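Local coordinates for LDL receptor adaptor protein (Rattus norvegicus, PDB 3SO6) that couples the LDL receptor to clathrin-mediated endocytosis, this chain being the PTB domain that binds the NPXY internalization motif of the receptor tail, at residues Phe6-Leu11 against Gln113-Thr118; Asp84-Tyr89 against Cys101-Cys106; Leu48-Arg53 against Ala120-Val125. All blocks are in the same frame, centred on the assembly; numbering follows the deposited sequence. Where two conformers were deposited one is given.

Contact 1: Phe6-Leu11 against Gln113-Thr118; sequences FSLKYL and QAVTLT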
loop_
_atom_site.group_PDB
_atom_site.type_symbol
_atom_site.label_atom_id
_atom_site.label_comp_id
_atom_site.label_asym_id
_atom_site.label_seq_id
_atom_site.Cartn_x
_atom_site.Cartn_y
_atom_site.Cartn_z
ATOM N N PHE A 6 6.157 -7.034 7.009
ATOM C CA PHE A 6 5.263 -6.580 8.058
ATOM C C PHE A 6 4.084 -7.504 8.138
ATOM O O PHE A 6 3.518 -7.899 7.112
ATOM C CB PHE A 6 4.762 -5.177 7.692
ATOM C CG PHE A 6 5.864 -4.167 7.600
ATOM C CD1 PHE A 6 6.431 -3.580 8.733
ATOM C CD2 PHE A 6 6.385 -3.854 6.337
ATOM C CE1 PHE A 6 7.494 -2.655 8.596
ATOM C CE2 PHE A 6 7.374 -2.971 6.180
ATOM C CZ PHE A 6 7.969 -2.395 7.286
ATOM N N SER A 7 3.677 -7.813 9.365
ATOM C CA SER A 7 2.559 -8.751 9.567
ATOM C C SER A 7 1.384 -7.911 10.075
ATOM O O SER A 7 1.391 -7.527 11.236
ATOM C CB SER A 7 2.933 -9.804 10.665
ATOM O OG SER A 7 4.133 -10.472 10.370
ATOM N N LEU A 8 0.419 -7.614 9.209
ATOM C CA LEU A 8 -0.635 -6.646 9.457
ATOM C C LEU A 8 -2.028 -7.352 9.334
ATOM O O LEU A 8 -2.126 -8.576 9.146
ATOM C CB LEU A 8 -0.539 -5.522 8.393
ATOM C CG LEU A 8 0.847 -4.834 8.272
ATOM C CD1 LEU A 8 0.682 -3.710 7.296
ATOM C CD2 LEU A 8 1.351 -4.302 9.553
ATOM N N LYS A 9 -3.083 -6.581 9.550
ATOM C CA LYS A 9 -4.440 -7.064 9.345
ATOM C C LYS A 9 -5.035 -6.277 8.190
ATOM O O LYS A 9 -4.832 -5.069 8.103
ATOM C CB LYS A 9 -5.263 -6.870 10.598
ATOM C CG LYS A 9 -4.854 -7.830 11.679
ATOM C CD LYS A 9 -5.614 -7.537 12.963
ATOM C CE LYS A 9 -5.034 -8.208 14.237
ATOM N NZ LYS A 9 -5.975 -8.114 15.384
ATOM N N TYR A 10 -5.716 -6.950 7.236
ATOM C CA TYR A 10 -6.279 -6.294 6.056
ATOM C C TYR A 10 -7.655 -5.743 6.371
ATOM O O TYR A 10 -8.554 -6.469 6.755
ATOM C CB TYR A 10 -6.412 -7.327 4.946
ATOM C CG TYR A 10 -6.925 -6.691 3.648
ATOM C CD1 TYR A 10 -6.362 -5.468 3.109
ATOM C CD2 TYR A 10 -7.962 -7.288 2.928
ATOM C CE1 TYR A 10 -6.780 -4.964 1.904
ATOM C CE2 TYR A 10 -8.385 -6.731 1.699
ATOM C CZ TYR A 10 -7.806 -5.600 1.168
ATOM O OH TYR A 10 -8.185 -5.081 -0.041
ATOM N N LEU A 11 -7.799 -4.420 6.266
ATOM C CA LEU A 11 -9.122 -3.820 6.488
ATOM C C LEU A 11 -10.048 -3.929 5.281
ATOM O O LEU A 11 -11.267 -4.134 5.461
ATOM C CB LEU A 11 -8.915 -2.347 6.862
ATOM C CG LEU A 11 -8.332 -2.064 8.294
ATOM C CD1 LEU A 11 -7.696 -0.654 8.401
ATOM C CD2 LEU A 11 -9.451 -2.169 9.359
ATOM N N GLN A 113 3.600 4.214 10.561
ATOM C CA GLN A 113 4.624 5.133 10.077
ATOM C C GLN A 113 5.797 4.354 9.464
ATOM O O GLN A 113 6.342 4.744 8.412
ATOM C CB GLN A 113 5.128 6.046 11.203
ATOM C CG GLN A 113 4.064 6.994 11.688
ATOM C CD GLN A 113 4.498 7.851 12.834
ATOM O OE1 GLN A 113 5.468 7.578 13.511
ATOM N NE2 GLN A 113 3.731 8.890 13.098
ATOM N N ALA A 114 6.231 3.290 10.140
ATOM C CA ALA A 114 7.365 2.501 9.608
ATOM C C ALA A 114 7.042 1.904 8.271
ATOM O O ALA A 114 7.893 1.827 7.365
ATOM C CB ALA A 114 7.758 1.370 10.632
ATOM N N VAL A 115 5.847 1.388 8.124
ATOM C CA VAL A 115 5.453 0.780 6.815
ATOM C C VAL A 115 5.474 1.861 5.727
ATOM O O VAL A 115 6.053 1.637 4.649
ATOM C CB VAL A 115 4.067 0.152 6.871
ATOM C CG1 VAL A 115 3.774 -0.471 5.487
ATOM C CG2 VAL A 115 4.061 -0.974 7.956
ATOM N N THR A 116 4.890 3.031 6.006
ATOM C CA THR A 116 4.838 4.112 5.007
ATOM C C THR A 116 6.239 4.527 4.590
ATOM O O THR A 116 6.515 4.757 3.407
ATOM C CB THR A 116 3.939 5.244 5.499
ATOM O OG1 THR A 116 2.737 4.697 6.070
ATOM C CG2 THR A 116 3.725 6.187 4.414
ATOM N N LEU A 117 7.139 4.680 5.582
ATOM C CA LEU A 117 8.507 5.111 5.302
ATOM C C LEU A 117 9.247 4.035 4.480
ATOM O O LEU A 117 10.123 4.367 3.678
ATOM C CB LEU A 117 9.230 5.380 6.601
ATOM C CG LEU A 117 8.733 6.693 7.263
ATOM C CD1 LEU A 117 9.267 6.734 8.671
ATOM C CD2 LEU A 117 9.084 7.918 6.527
ATOM N N THR A 118 8.947 2.769 4.731
ATOM C CA THR A 118 9.590 1.670 3.991
ATOM C C THR A 118 9.090 1.710 2.534
ATOM O O THR A 118 9.887 1.527 1.603
ATOM C CB THR A 118 9.272 0.348 4.639
ATOM O OG1 THR A 118 9.743 0.401 5.974
ATOM C CG2 THR A 118 9.943 -0.777 3.928
#
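In the PTB domain the C-terminal helix packs across the antiparallel sheet, and here strand 4-16 meets it through the ring of Phe6, which fits against Val115 and Thr118. One methyl of Val115, CG2, stands over a face of that ring in a CH-pi contact, 3.7 Å from the ring centroid and 16° off the normal. Phe6 reaches this place because its CG lies anti to the carbonyl carbon (chi1 -62°), beside the backbone N. At the ring's edge, near its plane, Thr118 OG1 lies 3.6 Å from Phe6 CZ. A hydroxyl suits this apolar spot because it is satisfied within the helix: Thr118 OG1 donates to Ala114 O at 2.7 Å. Ala114 O also takes Thr118 N, from the opposite face of its carbonyl plane. Were Phe6 replaced by an alanine, Val115 CG2 would probably lose the ring face beneath it and a gap would open beside Thr118. Leu8 adds a looser apolar touch on Val115 from the same strand. Thr116 and Leu117 of the helix contact an aromatic side chain of the bound peptide. Phe6 and Leu8 also pack on Val50 and Leu48 of neighbouring strand 44-51, and Val115 touches Phe87 of strand 86-92.

Contact 2: Asp84-Tyr89 against Cys101-Cys106; sequences DKVFAY and CHAFLC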
loop_
_atom_site.group_PDB
_atom_site.type_symbol
_atom_site.label_atom_id
_atom_site.label_comp_id
_atom_site.label_asym_id
_atom_site.label_seq_id
_atom_site.Cartn_x
_atom_site.Cartn_y
_atom_site.Cartn_z
ATOM N N ASP A 84 -4.867 6.650 12.870
ATOM C CA ASP A 84 -3.397 6.675 12.840
ATOM C C ASP A 84 -2.721 5.324 12.994
ATOM O O ASP A 84 -1.482 5.244 12.827
ATOM C CB ASP A 84 -2.845 7.736 13.762
ATOM C CG ASP A 84 -3.010 7.399 15.250
ATOM O OD1 ASP A 84 -3.517 6.317 15.625
ATOM O OD2 ASP A 84 -2.571 8.221 16.052
ATOM N N LYS A 85 -3.498 4.243 13.206
ATOM C CA LYS A 85 -2.879 2.890 13.128
ATOM C C LYS A 85 -2.984 2.335 11.725
ATOM O O LYS A 85 -2.591 1.163 11.503
ATOM C CB LYS A 85 -3.528 1.914 14.109
ATOM C CG LYS A 85 -3.330 2.372 15.548
ATOM C CD LYS A 85 -4.220 1.537 16.517
ATOM C CE LYS A 85 -4.309 2.116 17.920
ATOM N NZ LYS A 85 -5.164 1.180 18.745
ATOM N N VAL A 86 -3.484 3.119 10.757
ATOM C CA VAL A 86 -3.732 2.531 9.386
ATOM C C VAL A 86 -2.662 2.978 8.403
ATOM O O VAL A 86 -2.363 4.171 8.329
ATOM C CB VAL A 86 -5.146 2.931 8.878
ATOM C CG1 VAL A 86 -5.383 2.469 7.445
ATOM C CG2 VAL A 86 -6.228 2.391 9.867
ATOM N N PHE A 87 -2.117 1.972 7.735
ATOM C CA PHE A 87 -1.300 2.200 6.548
ATOM C C PHE A 87 -2.169 1.886 5.310
ATOM O O PHE A 87 -2.902 0.866 5.325
ATOM C CB PHE A 87 -0.113 1.242 6.596
ATOM C CG PHE A 87 0.539 1.106 5.225
ATOM C CD1 PHE A 87 1.319 2.148 4.685
ATOM C CD2 PHE A 87 0.334 -0.044 4.444
ATOM C CE1 PHE A 87 1.866 2.052 3.403
ATOM C CE2 PHE A 87 0.813 -0.087 3.140
ATOM C CZ PHE A 87 1.591 0.925 2.628
ATOM N N ALA A 88 -2.069 2.700 4.267
ATOM C CA ALA A 88 -2.817 2.381 3.055
ATOM C C ALA A 88 -1.976 2.740 1.841
ATOM O O ALA A 88 -1.099 3.654 1.862
ATOM C CB ALA A 88 -4.205 3.088 3.022
ATOM N N TYR A 89 -2.278 2.077 0.746
ATOM C CA TYR A 89 -1.727 2.498 -0.570
ATOM C C TYR A 89 -2.785 2.642 -1.593
ATOM O O TYR A 89 -3.897 2.062 -1.416
ATOM C CB TYR A 89 -0.576 1.573 -1.020
ATOM C CG TYR A 89 -0.992 0.170 -1.386
ATOM C CD1 TYR A 89 -1.531 -0.085 -2.655
ATOM C CD2 TYR A 89 -0.958 -0.876 -0.460
ATOM C CE1 TYR A 89 -1.971 -1.324 -3.015
ATOM C CE2 TYR A 89 -1.386 -2.213 -0.831
ATOM C CZ TYR A 89 -1.888 -2.382 -2.122
ATOM O OH TYR A 89 -2.340 -3.639 -2.478
ATOM N N CYS A 101 -7.794 1.817 -3.276
ATOM C CA CYS A 101 -7.091 2.069 -2.047
ATOM C C CYS A 101 -7.253 0.823 -1.186
ATOM O O CYS A 101 -8.401 0.401 -0.915
ATOM C CB CYS A 101 -7.680 3.327 -1.352
ATOM S SG CYS A 101 -6.855 3.686 0.193
ATOM N N HIS A 102 -6.105 0.292 -0.755
ATOM C CA HIS A 102 -6.078 -0.865 0.118
ATOM C C HIS A 102 -5.500 -0.483 1.495
ATOM O O HIS A 102 -4.444 0.169 1.567
ATOM C CB HIS A 102 -5.200 -1.995 -0.445
ATOM C CG HIS A 102 -5.735 -2.584 -1.719
ATOM N ND1 HIS A 102 -6.436 -3.768 -1.764
ATOM C CD2 HIS A 102 -5.698 -2.117 -2.996
ATOM C CE1 HIS A 102 -6.755 -4.042 -3.019
ATOM N NE2 HIS A 102 -6.361 -3.038 -3.789
ATOM N N ALA A 103 -6.245 -0.785 2.586
ATOM C CA ALA A 103 -5.890 -0.332 3.908
ATOM C C ALA A 103 -5.612 -1.481 4.862
ATOM O O ALA A 103 -6.280 -2.526 4.788
ATOM C CB ALA A 103 -6.963 0.594 4.471
ATOM N N PHE A 104 -4.611 -1.262 5.736
ATOM C CA PHE A 104 -4.154 -2.270 6.647
ATOM C C PHE A 104 -4.071 -1.684 8.038
ATOM O O PHE A 104 -3.590 -0.549 8.255
ATOM C CB PHE A 104 -2.735 -2.749 6.230
ATOM C CG PHE A 104 -2.711 -3.267 4.814
ATOM C CD1 PHE A 104 -2.655 -2.395 3.730
ATOM C CD2 PHE A 104 -2.823 -4.686 4.569
ATOM C CE1 PHE A 104 -2.702 -2.927 2.413
ATOM C CE2 PHE A 104 -2.862 -5.176 3.258
ATOM C CZ PHE A 104 -2.830 -4.271 2.207
ATOM N N LEU A 105 -4.513 -2.464 9.020
ATOM C CA LEU A 105 -4.491 -2.044 10.409
ATOM C C LEU A 105 -3.192 -2.595 11.059
ATOM O O LEU A 105 -2.869 -3.807 10.933
ATOM C CB LEU A 105 -5.670 -2.656 11.138
ATOM C CG LEU A 105 -5.743 -2.260 12.608
ATOM C CD1 LEU A 105 -6.126 -0.794 12.840
ATOM C CD2 LEU A 105 -6.885 -3.074 13.272
ATOM N N CYS A 106 -2.452 -1.672 11.681
ATOM C CA CYS A 106 -1.211 -1.990 12.376
ATOM C C CYS A 106 -1.553 -2.010 13.862
ATOM O O CYS A 106 -2.551 -1.454 14.328
ATOM C CB CYS A 106 -0.145 -0.939 12.063
ATOM S SG CYS A 106 0.110 -0.740 10.263
#
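Tyr89, Phe104 and Lys85 bury the most surface where strands 86-92 and 99-105 pair as an antiparallel beta hairpin. Tyr89 has its CG between the backbone N and the carbonyl carbon (chi1 69°), a placement that brings the ring over the partner strand. There His102 CB sits over one face of the phenol, 4.1 Å from its centroid, in a CH-pi contact. The two rings are nearly parallel, with planes at 19°, but slid so far apart that they barely overlap; instead the phenol oxygen lies over a face of the imidazole, Tyr89 OH to His102 CG being 3.6 Å. The imidazole nitrogens are engaged by Glu100 and by the hydroxyl of Tyr10, which fix the rotation of the ring. Tyr89 CE2 also meets the edge of the Phe104 ring, 3.6 Å from Phe104 CE1. Phe104 in turn lies alongside Phe87, pointing the same way, and the two pair through their backbones as well: Phe104 N donates to Phe87 O at 2.8 Å and Phe87 N to Phe104 O at 3.0 Å. Aromatic groups suit this face, where Leu8 and Leu57 pack on Phe104. On the other face, shared with Val86 and Leu105, Ala88 and Ala103 form a non-hydrogen-bonded pair, their methyls against Val29 and Ile32. Just beyond the Val86-Leu105 pair, Lys85 O accepts from Cys106 N at 2.8 Å. Lys85 CB lies 3.5 Å from Cys106 O, with Leu105 CD1 next to it, while the extended chain carries the ammonium away, as suits an exposed residue at the end of the hairpin. Helix 109-131 packs on Phe87 and Cys106, helix 22-38 lies against Ala88 and Ala103 on the reverse face, and strands 74-79 and 4-16 flank the hairpin.

Contact 3: Leu48-Arg53 against Ala120-Val125; sequences LKVSPR and AQAFKV
Pro52 and Val125 meet at the turn between strands 44-51 and 54-59 of the PTB sheet, where the C-terminal helix passes close to the end of the strand. Their contact is tight: Pro52 CG lies 3.4 Å from Val125 CG1, closer than carbons usually approach. The pyrrolidine and the branched side chain cross at a slant. In Val125 a chi1 of 171° sets CG1 anti to the backbone N and carries this methyl to Pro52 CG. One helical turn earlier, Ala122 brings the two backbones together, its CA only 4.2 Å from Pro52 CA. A methyl suits this spot, since Ala122 CB lies 3.3 Å from Ser51 O, and the alanine lets helix and strand backbones come close. The same methyl reaches inward to Val50, whose CG1 is 4.0 Å from Ala122 CB. No hydrogen bond joins the two segments, and apolar fit carries the contact.

Beyond this first shell, the helix sets the spacing of Ala122 and Val125 through its own backbone bonds, among them Val125 N to Gln121 O. Val50 is backed by Phe6 of strand 4-16 and by Thr118 and Val119 of the helix, and Met1 packs on Pro52. Phe123 leaves on the side away from the turn and packs on Ile74 and Cys77 of strand 74-79. On the strand side, the side chain of Ser51 leaves the helix and folds onto the turn itself. It forms an ST turn in which Ser51 OG accepts from Arg53 N at 3.1 Å, with an N-H...O angle of 144°.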
loop_
_atom_site.group_PDB
_atom_site.type_symbol
_atom_site.label_atom_id
_atom_site.label_comp_id
_atom_site.label_asym_id
_atom_site.label_seq_id
_atom_site.Cartn_x
_atom_site.Cartn_y
_atom_site.Cartn_z
ATOM N N LEU A 48 2.880 -8.240 4.393
ATOM C CA LEU A 48 3.367 -7.385 3.300
ATOM C C LEU A 48 4.893 -7.482 3.225
ATOM O O LEU A 48 5.578 -7.302 4.236
ATOM C CB LEU A 48 3.097 -5.894 3.576
ATOM C CG LEU A 48 1.687 -5.427 3.413
ATOM C CD1 LEU A 48 0.720 -6.101 4.473
ATOM C CD2 LEU A 48 1.519 -3.881 3.458
ATOM N N LYS A 49 5.413 -7.747 2.035
ATOM C CA LYS A 49 6.869 -7.719 1.807
ATOM C C LYS A 49 7.125 -6.589 0.809
ATOM O O LYS A 49 6.709 -6.642 -0.397
ATOM C CB LYS A 49 7.410 -9.079 1.326
ATOM C CG LYS A 49 8.980 -9.072 1.303
ATOM C CD LYS A 49 9.601 -10.440 0.872
ATOM N N VAL A 50 7.838 -5.571 1.291
ATOM C CA VAL A 50 8.012 -4.297 0.524
ATOM C C VAL A 50 9.442 -4.285 -0.058
ATOM O O VAL A 50 10.389 -4.478 0.728
ATOM C CB VAL A 50 7.832 -3.097 1.511
ATOM C CG1 VAL A 50 8.071 -1.809 0.772
ATOM C CG2 VAL A 50 6.445 -3.159 2.154
ATOM N N SER A 51 9.568 -4.061 -1.356
ATOM C CA SER A 51 10.949 -3.876 -1.922
ATOM C C SER A 51 10.780 -2.970 -3.106
ATOM O O SER A 51 9.658 -2.562 -3.434
ATOM C CB SER A 51 11.454 -5.247 -2.372
ATOM O OG SER A 51 10.795 -5.659 -3.553
ATOM N N PRO A 52 11.882 -2.624 -3.783
ATOM C CA PRO A 52 11.741 -1.735 -4.956
ATOM C C PRO A 52 10.922 -2.406 -6.071
ATOM O O PRO A 52 10.492 -1.693 -6.982
ATOM C CB PRO A 52 13.224 -1.439 -5.368
ATOM C CG PRO A 52 13.989 -1.705 -4.083
ATOM C CD PRO A 52 13.305 -2.825 -3.370
ATOM N N ARG A 53 10.716 -3.721 -6.027
ATOM C CA ARG A 53 9.870 -4.434 -6.992
ATOM C C ARG A 53 8.386 -4.147 -6.832
ATOM O O ARG A 53 7.592 -4.263 -7.776
ATOM C CB ARG A 53 10.142 -5.954 -6.883
ATOM C CG ARG A 53 11.608 -6.339 -7.170
ATOM C CD ARG A 53 11.786 -7.807 -7.562
ATOM N NE ARG A 53 11.022 -8.251 -8.740
ATOM C CZ ARG A 53 11.527 -8.373 -9.982
ATOM N NH1 ARG A 53 12.770 -7.994 -10.280
ATOM N NH2 ARG A 53 10.775 -8.862 -10.947
ATOM N N ALA A 120 8.035 4.330 0.963
ATOM C CA ALA A 120 8.687 5.500 0.350
ATOM C C ALA A 120 10.073 5.150 -0.135
ATOM O O ALA A 120 10.489 5.636 -1.205
ATOM C CB ALA A 120 8.805 6.626 1.392
ATOM N N GLN A 121 10.826 4.385 0.665
ATOM C CA GLN A 121 12.123 3.947 0.199
ATOM C C GLN A 121 12.026 3.104 -1.056
ATOM O O GLN A 121 12.839 3.273 -1.987
ATOM C CB GLN A 121 12.906 3.219 1.284
ATOM C CG GLN A 121 14.345 2.860 0.839
ATOM C CD GLN A 121 15.071 1.808 1.761
ATOM O OE1 GLN A 121 14.567 1.414 2.813
ATOM N NE2 GLN A 121 16.287 1.354 1.325
ATOM N N ALA A 122 11.057 2.207 -1.110
ATOM C CA ALA A 122 10.887 1.406 -2.310
ATOM C C ALA A 122 10.565 2.268 -3.537
ATOM O O ALA A 122 11.124 2.012 -4.621
ATOM C CB ALA A 122 9.775 0.435 -2.100
ATOM N N PHE A 123 9.705 3.294 -3.376
ATOM C CA PHE A 123 9.411 4.183 -4.508
ATOM C C PHE A 123 10.693 4.842 -4.965
ATOM O O PHE A 123 10.963 4.974 -6.152
ATOM C CB PHE A 123 8.505 5.313 -4.068
ATOM C CG PHE A 123 7.088 4.933 -3.687
ATOM C CD1 PHE A 123 6.485 3.721 -4.067
ATOM C CD2 PHE A 123 6.283 5.899 -3.000
ATOM C CE1 PHE A 123 5.148 3.479 -3.746
ATOM C CE2 PHE A 123 4.960 5.671 -2.728
ATOM C CZ PHE A 123 4.399 4.437 -3.070
ATOM N N LYS A 124 11.522 5.358 -4.047
ATOM C CA LYS A 124 12.743 6.094 -4.373
ATOM C C LYS A 124 13.770 5.201 -5.063
ATOM O O LYS A 124 14.324 5.546 -6.115
ATOM C CB LYS A 124 13.334 6.704 -3.097
ATOM C CG LYS A 124 14.632 7.498 -3.414
ATOM C CD LYS A 124 15.229 8.208 -2.115
ATOM C CE LYS A 124 16.204 9.331 -2.543
ATOM N NZ LYS A 124 17.552 8.845 -2.512
ATOM N N VAL A 125 14.002 4.015 -4.504
ATOM C CA VAL A 125 14.986 3.117 -5.087
ATOM C C VAL A 125 14.453 2.620 -6.443
ATOM O O VAL A 125 15.255 2.561 -7.409
ATOM C CB VAL A 125 15.246 1.966 -4.112
ATOM C CG1 VAL A 125 16.121 0.899 -4.813
ATOM C CG2 VAL A 125 15.923 2.515 -2.889
#

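Contacts 1 and 3 use successive parts of helix 109-131 against neighbouring strands 4-16 and 44-51, whereas contact 2 joins two strands within the same sheet. Contacts 2 and 3 are buried and contact 1 partly so, contact 3 lying farther from the chain centre but still enclosed. Contact 2 combines a backbone ladder with aromatic pairing; the helix contacts bury much less surface and rely on apolar fit without cross-segment hydrogen bonds. Contact 1 offers an aromatic face to a methyl, while contact 3 presses a proline against a valine, with an alanine methyl against the strand backbone. Leu48 packs on both Phe87 and Phe104, linking the strand of contact 3 to the aromatic side chains of contact 2.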